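Local coordinates for endonuclease and methylase LlaGI (Lactococcus lactis, PDB 5FFJ), which recognises a specific DNA sequence, probably methylates adenine in it and, in the intact enzyme, probably uses ATP-driven translocation to cut unmodified DNA, at residues A[39-44]-A[209-214]; A[66-71]-A[170-175]; A[94-99]-A[145-150]; A[613-618]-A[687-692]. One frame throughout, in Å; residues are numbered along the deposited sequence.

In the fold
Contacts 1, 2 and 3 belong to one parallel sheet in the N-terminal part of the helicase-like ATPase. Along the chain, contact 3 is nested inside the loop closed by contact 2, and contact 2 inside that of contact 1. Centres of contacts 1 and 2 are about 14 Å apart, those of 2 and 3 about 10 Å. Strand 170-174 borders 206-210, and 64-70 borders 144-150, so the pairs form a continuous run. Contact 4 comes later in the chain, its centre about 27 Å from that of contact 1. It joins helices 602-623 and 676-692, linking coupler and methylase sequence. The first three thus hold the ATPase sheet together, and the fourth packs coupler against methylase.

Contact 1: A[39-44]-A[209-214]; sequences MAPGTG and QTATPK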
loop_
_atom_site.group_PDB
_atom_site.type_symbol
_atom_site.label_atom_id
_atom_site.label_comp_id
_atom_site.label_asym_id
_atom_site.label_seq_id
_atom_site.Cartn_x
_atom_site.Cartn_y
_atom_site.Cartn_z
ATOM N N MET A 39 20.470 -3.031 34.043
ATOM C CA MET A 39 20.576 -4.306 34.743
ATOM C C MET A 39 19.587 -4.392 35.894
ATOM O O MET A 39 19.334 -3.403 36.574
ATOM C CB MET A 39 21.981 -4.519 35.302
ATOM C CG MET A 39 23.118 -4.344 34.315
ATOM S SD MET A 39 24.653 -5.053 34.972
ATOM C CE MET A 39 25.904 -3.951 34.315
ATOM N N ALA A 40 19.053 -5.584 36.132
ATOM C CA ALA A 40 18.219 -5.816 37.305
ATOM C C ALA A 40 19.011 -5.463 38.566
ATOM O O ALA A 40 20.240 -5.498 38.550
ATOM C CB ALA A 40 17.747 -7.264 37.349
ATOM N N PRO A 41 18.315 -5.110 39.662
ATOM C CA PRO A 41 19.025 -4.743 40.897
ATOM C C PRO A 41 19.889 -5.882 41.440
ATOM O O PRO A 41 20.845 -5.636 42.178
ATOM C CB PRO A 41 17.887 -4.407 41.873
ATOM C CG PRO A 41 16.708 -4.092 41.002
ATOM C CD PRO A 41 16.855 -4.969 39.802
ATOM N N GLY A 42 19.558 -7.110 41.056
ATOM C CA GLY A 42 20.209 -8.289 41.599
ATOM C C GLY A 42 21.683 -8.430 41.258
ATOM O O GLY A 42 22.491 -8.759 42.129
ATOM N N THR A 43 22.042 -8.186 40.001
ATOM C CA THR A 43 23.409 -8.438 39.541
ATOM C C THR A 43 24.451 -7.533 40.193
ATOM O O THR A 43 25.557 -7.976 40.505
ATOM C CB THR A 43 23.547 -8.271 38.014
ATOM O OG1 THR A 43 24.924 -8.424 37.654
ATOM C CG2 THR A 43 23.087 -6.907 37.554
ATOM N N GLY A 44 24.095 -6.269 40.386
ATOM C CA GLY A 44 25.017 -5.287 40.925
ATOM C C GLY A 44 25.791 -4.589 39.823
ATOM O O GLY A 44 26.885 -5.018 39.451
ATOM N N GLN A 209 23.517 4.281 34.213
ATOM C CA GLN A 209 23.157 2.988 34.782
ATOM C C GLN A 209 21.929 3.072 35.672
ATOM O O GLN A 209 21.868 3.860 36.618
ATOM C CB GLN A 209 24.317 2.390 35.578
ATOM C CG GLN A 209 25.384 3.374 35.978
ATOM C CD GLN A 209 26.274 2.821 37.070
ATOM O OE1 GLN A 209 27.481 2.676 36.892
ATOM N NE2 GLN A 209 25.676 2.498 38.210
ATOM N N THR A 210 20.947 2.244 35.336
ATOM C CA THR A 210 19.787 2.018 36.180
ATOM C C THR A 210 19.238 0.617 35.975
ATOM O O THR A 210 19.681 -0.109 35.088
ATOM C CB THR A 210 18.652 3.013 35.907
ATOM O OG1 THR A 210 17.437 2.468 36.430
ATOM C CG2 THR A 210 18.479 3.285 34.400
ATOM N N ALA A 211 18.262 0.257 36.804
ATOM C CA ALA A 211 17.541 -1.003 36.661
ATOM C C ALA A 211 16.139 -0.766 36.104
ATOM O O ALA A 211 15.417 -1.718 35.803
ATOM C CB ALA A 211 17.467 -1.730 38.012
ATOM N N THR A 212 15.756 0.502 35.967
ATOM C CA THR A 212 14.379 0.854 35.612
ATOM C C THR A 212 14.238 2.183 34.874
ATOM O O THR A 212 13.818 3.169 35.478
ATOM C CB THR A 212 13.492 0.959 36.865
ATOM O OG1 THR A 212 13.974 2.015 37.708
ATOM C CG2 THR A 212 13.475 -0.347 37.639
ATOM N N PRO A 213 14.539 2.215 33.564
ATOM C CA PRO A 213 14.451 3.518 32.899
ATOM C C PRO A 213 13.002 4.008 32.795
ATOM O O PRO A 213 12.770 5.192 32.556
ATOM C CB PRO A 213 15.044 3.239 31.521
ATOM C CG PRO A 213 14.639 1.824 31.243
ATOM C CD PRO A 213 14.627 1.111 32.588
ATOM N N LYS A 214 12.050 3.096 32.987
ATOM C CA LYS A 214 10.627 3.414 32.891
ATOM C C LYS A 214 10.025 3.699 34.267
ATOM O O LYS A 214 10.120 2.869 35.172
ATOM C CB LYS A 214 9.870 2.263 32.225
#
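M39 and T210 are tied by one backbone bond, and A211 packs beside it against P41. M39 N donates to T210 O at 3.2 Å with an angle of 162° at the hydrogen. The CA atoms of M39 and A211 lie 4.9 Å apart. This is the close part of the contact. The methyl of A211 points at the 39-44 loop and lies against the ring of P41. Its CB is 3.8 Å from P41 CD and 3.9 Å from P41 CG, so the CG-CD side of the proline ring does the touching.

The solvent side is looser. The P41 ring is exposed beyond its contact with A211, and G42 and T43 do not touch 209-214. T212 is also exposed. Only 137 Å² is buried in all.

The sequence from A40 through G44 to K45 fits the P-loop (Walker A) of a helicase-like ATPase. The T210-A211-T212 run is consistent with the TAT form of motif III in superfamily 2 helicases. The bond at M39 joins the residue just before the probable nucleotide loop to that motif. G44 sits at the N-cap of the next helix. Its backbone angles would press a CB against the carbonyl O of T43.

M39 turns its side chain away from 209-214. With CG beside the backbone N (chi1 -52°), it packs on K45 and T48 of helix 45-60. T43 OG1 is hydrogen-bonded to Y17 OH. T210 continues the sheet by backbone bonding to L37 of strand 34-38, while Q209 pairs with S173 on strand 170-174.

Contact 2: A[66-71]-A[170-175]; sequences VLYLVP and FIISDE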
loop_
_atom_site.group_PDB
_atom_site.type_symbol
_atom_site.label_atom_id
_atom_site.label_comp_id
_atom_site.label_asym_id
_atom_site.label_seq_id
_atom_site.Cartn_x
_atom_site.Cartn_y
_atom_site.Cartn_z
ATOM N N VAL A 66 37.142 9.879 36.949
ATOM C CA VAL A 66 35.767 9.392 36.890
ATOM C C VAL A 66 34.865 10.220 37.800
ATOM O O VAL A 66 35.248 10.565 38.920
ATOM C CB VAL A 66 35.681 7.906 37.300
ATOM C CG1 VAL A 66 34.229 7.473 37.502
ATOM C CG2 VAL A 66 36.355 7.028 36.256
ATOM N N LEU A 67 33.668 10.536 37.311
ATOM C CA LEU A 67 32.642 11.178 38.122
ATOM C C LEU A 67 31.480 10.216 38.326
ATOM O O LEU A 67 30.815 9.823 37.366
ATOM C CB LEU A 67 32.149 12.473 37.467
ATOM C CG LEU A 67 31.085 13.247 38.256
ATOM C CD1 LEU A 67 31.655 13.781 39.564
ATOM C CD2 LEU A 67 30.492 14.380 37.426
ATOM N N TYR A 68 31.243 9.838 39.579
ATOM C CA TYR A 68 30.165 8.918 39.914
ATOM C C TYR A 68 29.063 9.649 40.673
ATOM O O TYR A 68 29.176 9.894 41.876
ATOM C CB TYR A 68 30.696 7.744 40.739
ATOM C CG TYR A 68 29.760 6.561 40.770
ATOM C CD1 TYR A 68 28.752 6.470 41.720
ATOM C CD2 TYR A 68 29.882 5.533 39.844
ATOM C CE1 TYR A 68 27.893 5.389 41.748
ATOM C CE2 TYR A 68 29.029 4.448 39.864
ATOM C CZ TYR A 68 28.036 4.381 40.819
ATOM O OH TYR A 68 27.183 3.302 40.843
ATOM N N LEU A 69 27.999 9.998 39.957
ATOM C CA LEU A 69 26.898 10.758 40.529
ATOM C C LEU A 69 25.843 9.828 41.107
ATOM O O LEU A 69 25.563 8.768 40.547
ATOM C CB LEU A 69 26.282 11.676 39.476
ATOM C CG LEU A 69 27.228 12.769 38.981
ATOM C CD1 LEU A 69 26.677 13.395 37.729
ATOM C CD2 LEU A 69 27.440 13.834 40.047
ATOM N N VAL A 70 25.261 10.237 42.230
ATOM C CA VAL A 70 24.361 9.376 42.984
ATOM C C VAL A 70 23.307 10.193 43.748
ATOM O O VAL A 70 23.612 11.254 44.284
ATOM C CB VAL A 70 25.178 8.498 43.964
ATOM C CG1 VAL A 70 25.866 9.349 45.015
ATOM C CG2 VAL A 70 24.311 7.490 44.636
ATOM N N PRO A 71 22.056 9.703 43.804
ATOM C CA PRO A 71 21.033 10.489 44.508
ATOM C C PRO A 71 21.206 10.538 46.029
ATOM O O PRO A 71 21.527 11.596 46.570
ATOM C CB PRO A 71 19.730 9.771 44.140
ATOM C CG PRO A 71 20.137 8.386 43.786
ATOM C CD PRO A 71 21.482 8.510 43.154
ATOM N N PHE A 170 35.515 10.185 32.223
ATOM C CA PHE A 170 34.329 9.340 32.288
ATOM C C PHE A 170 33.361 9.909 33.321
ATOM O O PHE A 170 33.787 10.400 34.367
ATOM C CB PHE A 170 34.724 7.902 32.648
ATOM C CG PHE A 170 33.719 6.847 32.242
ATOM C CD1 PHE A 170 32.792 7.072 31.235
ATOM C CD2 PHE A 170 33.714 5.616 32.878
ATOM C CE1 PHE A 170 31.883 6.092 30.876
ATOM C CE2 PHE A 170 32.806 4.634 32.524
ATOM C CZ PHE A 170 31.891 4.873 31.522
ATOM N N ILE A 171 32.065 9.859 33.022
ATOM C CA ILE A 171 31.040 10.291 33.967
ATOM C C ILE A 171 29.946 9.231 34.052
ATOM O O ILE A 171 29.463 8.745 33.029
ATOM C CB ILE A 171 30.431 11.655 33.571
ATOM C CG1 ILE A 171 31.524 12.727 33.558
ATOM C CG2 ILE A 171 29.308 12.042 34.536
ATOM C CD1 ILE A 171 31.032 14.133 33.281
ATOM N N ILE A 172 29.567 8.881 35.278
ATOM C CA ILE A 172 28.609 7.810 35.522
ATOM C C ILE A 172 27.443 8.294 36.382
ATOM O O ILE A 172 27.633 8.731 37.517
ATOM C CB ILE A 172 29.290 6.606 36.208
ATOM C CG1 ILE A 172 30.356 6.009 35.283
ATOM C CG2 ILE A 172 28.261 5.542 36.577
ATOM C CD1 ILE A 172 31.209 4.934 35.924
ATOM N N SER A 173 26.238 8.198 35.825
ATOM C CA SER A 173 25.019 8.540 36.545
ATOM C C SER A 173 24.285 7.261 36.949
ATOM O O SER A 173 23.810 6.517 36.088
ATOM C CB SER A 173 24.107 9.427 35.686
ATOM O OG SER A 173 24.820 10.511 35.115
ATOM N N ASP A 174 24.204 7.006 38.253
ATOM C CA ASP A 174 23.474 5.849 38.773
ATOM C C ASP A 174 22.062 6.297 39.146
ATOM O O ASP A 174 21.839 7.475 39.427
ATOM C CB ASP A 174 24.192 5.228 39.982
ATOM C CG ASP A 174 23.526 3.948 40.470
ATOM O OD1 ASP A 174 22.729 3.357 39.709
ATOM O OD2 ASP A 174 23.807 3.530 41.612
ATOM N N GLU A 175 21.118 5.357 39.138
ATOM C CA GLU A 175 19.704 5.664 39.355
ATOM C C GLU A 175 19.277 6.725 38.344
ATOM O O GLU A 175 18.603 7.699 38.683
ATOM C CB GLU A 175 19.454 6.127 40.797
ATOM C CG GLU A 175 20.002 5.173 41.860
ATOM C CD GLU A 175 19.427 3.770 41.754
ATOM O OE1 GLU A 175 20.091 2.898 41.153
ATOM O OE2 GLU A 175 18.316 3.537 42.277
#
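Strands 64-70 and 170-174, paired from V66 with F170 to L69 with S173, are neighbours in the parallel sheet of a RecA-like ATPase core. The second runs into D174 and E175, which fit the start of a DEAH-type Walker B motif. The strand directions differ by 10°. Four backbone bonds join them. L67 N donates to F170 O at 2.9 Å, and L67 O accepts from I172 N at 2.6 Å. L69 N then reaches I172 O at 2.8 Å, and L69 O takes D174 N at 3.2 Å.

V66, Y68, F170 and I172 share one face. Y68 CE2 comes within 3.5 Å of I172 CG2, and the methyl approaches the ring obliquely. With CG anti to the backbone N (chi1 -163°), the ring slants across to I172 and on to D174 CB. I172 CG1 lies over one face of the F170 ring, toward its rim. On the other face of the sheet, L67 and I171 lie side by side, L67 CD2 being 3.9 Å from I171 CG2. Past the strands, the ring of P71 crosses the start of the E175 side chain, CG to CG 3.7 Å.

Replacing Y68 by an alanine would probably open a gap beside I172 and leave Q209 NE2 without its weak hydrogen bond to the phenol oxygen. Q209 NE2 also bonds weakly to D174 OD1. D174 OD1 accepts from E175 N too, at 2.6 Å, from above the carboxylate plane. The two bonds are likely to limit rotation of the D174 carboxylate, at the end of a mostly apolar strand pair.

Contact 3: A[94-99]-A[145-150]; sequences MAVTSD and LVVFST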
loop_
_atom_site.group_PDB
_atom_site.type_symbol
_atom_site.label_atom_id
_atom_site.label_comp_id
_atom_site.label_asym_id
_atom_site.label_seq_id
_atom_site.Cartn_x
_atom_site.Cartn_y
_atom_site.Cartn_z
ATOM N N MET A 94 37.318 10.412 46.078
ATOM C CA MET A 94 36.894 11.753 46.457
ATOM C C MET A 94 35.396 11.780 46.724
ATOM O O MET A 94 34.599 11.325 45.903
ATOM C CB MET A 94 37.237 12.762 45.363
ATOM C CG MET A 94 38.503 13.552 45.616
ATOM S SD MET A 94 38.791 14.788 44.335
ATOM C CE MET A 94 40.314 15.526 44.913
ATOM N N ALA A 95 35.027 12.309 47.884
ATOM C CA ALA A 95 33.632 12.517 48.235
ATOM C C ALA A 95 33.321 14.005 48.235
ATOM O O ALA A 95 34.152 14.813 48.645
ATOM C CB ALA A 95 33.335 11.918 49.593
ATOM N N VAL A 96 32.134 14.368 47.760
ATOM C CA VAL A 96 31.656 15.735 47.905
ATOM C C VAL A 96 30.271 15.673 48.539
ATOM O O VAL A 96 29.366 15.003 48.038
ATOM C CB VAL A 96 31.634 16.499 46.549
ATOM C CG1 VAL A 96 32.931 16.292 45.791
ATOM C CG2 VAL A 96 30.498 16.049 45.677
ATOM N N THR A 97 30.130 16.338 49.682
ATOM C CA THR A 97 28.918 16.259 50.493
ATOM C C THR A 97 29.061 17.180 51.712
ATOM O O THR A 97 30.175 17.542 52.102
ATOM C CB THR A 97 28.636 14.792 50.956
ATOM O OG1 THR A 97 28.560 13.921 49.820
ATOM C CG2 THR A 97 27.330 14.683 51.718
ATOM N N SER A 98 27.925 17.571 52.288
ATOM C CA SER A 98 27.883 18.373 53.513
ATOM C C SER A 98 27.983 17.503 54.774
ATOM O O SER A 98 27.600 17.933 55.865
ATOM C CB SER A 98 26.591 19.196 53.556
ATOM O OG SER A 98 25.460 18.346 53.531
ATOM N N ASP A 99 28.492 16.281 54.617
ATOM C CA ASP A 99 28.727 15.375 55.744
ATOM C C ASP A 99 30.150 14.834 55.684
ATOM O O ASP A 99 30.506 14.105 54.759
ATOM C CB ASP A 99 27.723 14.212 55.749
ATOM C CG ASP A 99 27.978 13.223 56.879
ATOM O OD1 ASP A 99 27.640 13.540 58.039
ATOM O OD2 ASP A 99 28.505 12.123 56.607
ATOM N N LEU A 145 41.321 8.409 39.294
ATOM C CA LEU A 145 40.713 9.225 40.342
ATOM C C LEU A 145 39.198 9.247 40.194
ATOM O O LEU A 145 38.665 9.712 39.184
ATOM C CB LEU A 145 41.279 10.648 40.300
ATOM C CG LEU A 145 40.586 11.782 41.069
ATOM C CD1 LEU A 145 41.054 11.879 42.515
ATOM C CD2 LEU A 145 40.814 13.102 40.348
ATOM N N VAL A 146 38.516 8.746 41.218
ATOM C CA VAL A 146 37.065 8.623 41.202
ATOM C C VAL A 146 36.418 9.558 42.215
ATOM O O VAL A 146 36.505 9.341 43.424
ATOM C CB VAL A 146 36.626 7.185 41.504
ATOM C CG1 VAL A 146 35.129 7.037 41.303
ATOM C CG2 VAL A 146 37.385 6.203 40.618
ATOM N N VAL A 147 35.762 10.594 41.705
ATOM C CA VAL A 147 35.049 11.548 42.541
ATOM C C VAL A 147 33.586 11.136 42.673
ATOM O O VAL A 147 32.813 11.249 41.723
ATOM C CB VAL A 147 35.130 12.972 41.961
ATOM C CG1 VAL A 147 34.501 13.977 42.918
ATOM C CG2 VAL A 147 36.578 13.347 41.670
ATOM N N PHE A 148 33.216 10.651 43.854
ATOM C CA PHE A 148 31.829 10.300 44.139
ATOM C C PHE A 148 31.072 11.536 44.609
ATOM O O PHE A 148 31.491 12.201 45.557
ATOM C CB PHE A 148 31.758 9.195 45.193
ATOM C CG PHE A 148 32.372 7.896 44.751
ATOM C CD1 PHE A 148 33.745 7.722 44.767
ATOM C CD2 PHE A 148 31.575 6.848 44.319
ATOM C CE1 PHE A 148 34.313 6.528 44.365
ATOM C CE2 PHE A 148 32.137 5.653 43.913
ATOM C CZ PHE A 148 33.507 5.493 43.937
ATOM N N SER A 149 29.960 11.840 43.945
ATOM C CA SER A 149 29.222 13.072 44.215
ATOM C C SER A 149 27.710 12.894 44.196
ATOM O O SER A 149 27.183 12.002 43.535
ATOM C CB SER A 149 29.607 14.144 43.197
ATOM O OG SER A 149 28.774 15.284 43.308
ATOM N N THR A 150 27.022 13.765 44.925
ATOM C CA THR A 150 25.568 13.806 44.903
ATOM C C THR A 150 25.100 14.708 43.771
ATOM O O THR A 150 25.773 15.684 43.433
ATOM C CB THR A 150 24.992 14.319 46.236
ATOM O OG1 THR A 150 25.481 15.642 46.491
ATOM C CG2 THR A 150 25.396 13.405 47.382
#
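The F148 ring meets M94 with its edge: M94 O lies near the ring plane, 3.9 Å from F148 CD1. The same ring also makes an edge-to-face contact with W83 and meets the Y68 ring with planes about 45° apart. M94 O is also the acceptor for F148 N at 2.6 Å. Two more backbone bonds hold the parallel strands, M94 N to V146 O at 3.0 Å and V96 N to F148 O at 3.2 Å.

On the face away from F148, M94 and V147 lie side by side. The M94 chain is extended beyond CG, and its SD reaches V147 CG2 at 3.8 Å. L145 CD1 approaches the same sulfur at 4.1 Å. V147 spreads its methyls: CG1, anti to the backbone N (chi1 -174°), meets V96 CG1 at 4.0 Å, while CG2 serves the methionine. A glycine in place of V147 would probably open a gap under M94 SD and V96 and let the methionine end shift.

Strand 91-96 is an edge strand of this seven-stranded ATPase sheet. Strand 144-150 is next and is bonded on its other side to strand 64-70, through L145 and V147 to V66. Helix 125-137 packs against the M94 and V96 face, with N131 and I128. Helix 73-86 covers F148 through T79 and W83.

Contact 4: A[613-618]-A[687-692]; sequences LITKPI and KFFKTA
I618 and F688 meet between two helices, with I614 and T615 completing one side and F689 the other. I618 carries the contact with its CD1. Its CG1 lies beside the backbone N, and the chain is extended onward, so the terminal methyl reaches out to F688 CE2 at 3.2 Å and CD2 at 3.4 Å. The methyl comes in obliquely to the ring. F688 has CG anti to the backbone N (chi1 -175°), which swings its ring toward helix 602-623. I614 uses its other branch: CG2 meets the edge of that ring near its plane, 3.9 Å from F688 CZ.

The two segments run antiparallel at 175°, with axes 12.8 Å apart. Long side chains bridge this wide helix pair, which joins the coupler helix 602-623 to helix 676-692 in methylase sequence. The first helix is kinked at P617 and I618. The second has a wider pi-type turn at 687-689, where both phenylalanines sit.

T615 places its OG1 between the backbone N and the carbonyl carbon (chi1 59°), where it hydrogen-bonds to Q611 O one turn back. This leaves CG2 to point across, and it comes obliquely to F689 CE1 at 3.5 Å. One face of the F689 ring is met by its neighbour, F688 CD2 standing 4.2 Å above the plane, over the centre. V559 of helix 558-574 touches F688, and V664 of helix 658-667 touches I618.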
loop_
_atom_site.group_PDB
_atom_site.type_symbol
_atom_site.label_atom_id
_atom_site.label_comp_id
_atom_site.label_asym_id
_atom_site.label_seq_id
_atom_site.Cartn_x
_atom_site.Cartn_y
_atom_site.Cartn_z
ATOM N N LEU A 613 14.206 -15.931 11.274
ATOM C CA LEU A 613 15.038 -15.867 12.472
ATOM C C LEU A 613 14.338 -15.117 13.602
ATOM O O LEU A 613 14.460 -15.485 14.771
ATOM C CB LEU A 613 16.376 -15.187 12.168
ATOM C CG LEU A 613 17.331 -15.866 11.182
ATOM C CD1 LEU A 613 18.646 -15.097 11.119
ATOM C CD2 LEU A 613 17.576 -17.321 11.538
ATOM N N ILE A 614 13.609 -14.064 13.248
ATOM C CA ILE A 614 12.959 -13.219 14.244
ATOM C C ILE A 614 11.777 -13.920 14.902
ATOM O O ILE A 614 11.603 -13.852 16.117
ATOM C CB ILE A 614 12.440 -11.894 13.635
ATOM C CG1 ILE A 614 13.487 -11.248 12.722
ATOM C CG2 ILE A 614 12.026 -10.929 14.737
ATOM C CD1 ILE A 614 14.896 -11.258 13.268
ATOM N N THR A 615 10.966 -14.587 14.089
ATOM C CA THR A 615 9.693 -15.121 14.550
ATOM C C THR A 615 9.808 -16.537 15.111
ATOM O O THR A 615 8.900 -17.007 15.796
ATOM C CB THR A 615 8.662 -15.116 13.411
ATOM O OG1 THR A 615 9.145 -15.907 12.318
ATOM C CG2 THR A 615 8.419 -13.693 12.930
ATOM N N LYS A 616 10.918 -17.212 14.827
ATOM C CA LYS A 616 11.139 -18.568 15.325
ATOM C C LYS A 616 10.968 -18.655 16.848
ATOM O O LYS A 616 10.177 -19.464 17.332
ATOM C CB LYS A 616 12.530 -19.065 14.923
ATOM N N PRO A 617 11.705 -17.823 17.609
ATOM C CA PRO A 617 11.518 -17.790 19.067
ATOM C C PRO A 617 10.087 -17.460 19.500
ATOM O O PRO A 617 9.642 -17.964 20.532
ATOM C CB PRO A 617 12.485 -16.690 19.527
ATOM C CG PRO A 617 12.889 -15.967 18.298
ATOM C CD PRO A 617 12.805 -16.941 17.187
ATOM N N ILE A 618 9.384 -16.627 18.736
ATOM C CA ILE A 618 7.986 -16.320 19.032
ATOM C C ILE A 618 7.131 -17.575 18.909
ATOM O O ILE A 618 6.287 -17.851 19.761
ATOM C CB ILE A 618 7.426 -15.223 18.094
ATOM C CG1 ILE A 618 8.258 -13.946 18.242
ATOM C CG2 ILE A 618 5.935 -14.970 18.382
ATOM C CD1 ILE A 618 7.652 -12.713 17.606
ATOM N N LYS A 687 -0.316 -6.396 16.623
ATOM C CA LYS A 687 0.680 -5.627 17.360
ATOM C C LYS A 687 2.042 -5.700 16.680
ATOM O O LYS A 687 2.570 -4.689 16.214
ATOM C CB LYS A 687 0.788 -6.132 18.800
ATOM N N PHE A 688 2.600 -6.906 16.616
ATOM C CA PHE A 688 3.958 -7.106 16.112
ATOM C C PHE A 688 4.021 -7.074 14.583
ATOM O O PHE A 688 4.565 -6.139 13.996
ATOM C CB PHE A 688 4.527 -8.441 16.625
ATOM C CG PHE A 688 5.978 -8.676 16.259
ATOM C CD1 PHE A 688 6.869 -7.616 16.175
ATOM C CD2 PHE A 688 6.446 -9.955 15.990
ATOM C CE1 PHE A 688 8.199 -7.827 15.835
ATOM C CE2 PHE A 688 7.777 -10.170 15.648
ATOM C CZ PHE A 688 8.651 -9.104 15.572
ATOM N N PHE A 689 3.443 -8.093 13.952
ATOM C CA PHE A 689 3.628 -8.348 12.521
ATOM C C PHE A 689 3.197 -7.197 11.608
ATOM O O PHE A 689 3.868 -6.900 10.617
ATOM C CB PHE A 689 2.867 -9.619 12.132
ATOM C CG PHE A 689 3.447 -10.874 12.726
ATOM C CD1 PHE A 689 4.518 -11.507 12.119
ATOM C CD2 PHE A 689 2.932 -11.416 13.893
ATOM C CE1 PHE A 689 5.062 -12.656 12.656
ATOM C CE2 PHE A 689 3.472 -12.572 14.436
ATOM C CZ PHE A 689 4.537 -13.189 13.816
ATOM N N LYS A 690 2.081 -6.558 11.946
ATOM C CA LYS A 690 1.565 -5.428 11.174
ATOM C C LYS A 690 2.604 -4.315 11.093
ATOM O O LYS A 690 2.912 -3.804 10.014
ATOM C CB LYS A 690 0.276 -4.897 11.804
ATOM N N THR A 691 3.143 -3.958 12.254
ATOM C CA THR A 691 4.158 -2.916 12.366
ATOM C C THR A 691 5.531 -3.377 11.878
ATOM O O THR A 691 6.225 -2.652 11.164
ATOM C CB THR A 691 4.317 -2.439 13.836
ATOM O OG1 THR A 691 3.091 -1.871 14.307
ATOM C CG2 THR A 691 5.433 -1.404 13.958
ATOM N N ALA A 692 5.905 -4.588 12.277
ATOM C CA ALA A 692 7.297 -5.034 12.266
ATOM C C ALA A 692 8.022 -4.942 10.912
ATOM O O ALA A 692 9.140 -4.421 10.850
ATOM C CB ALA A 692 7.360 -6.468 12.789
#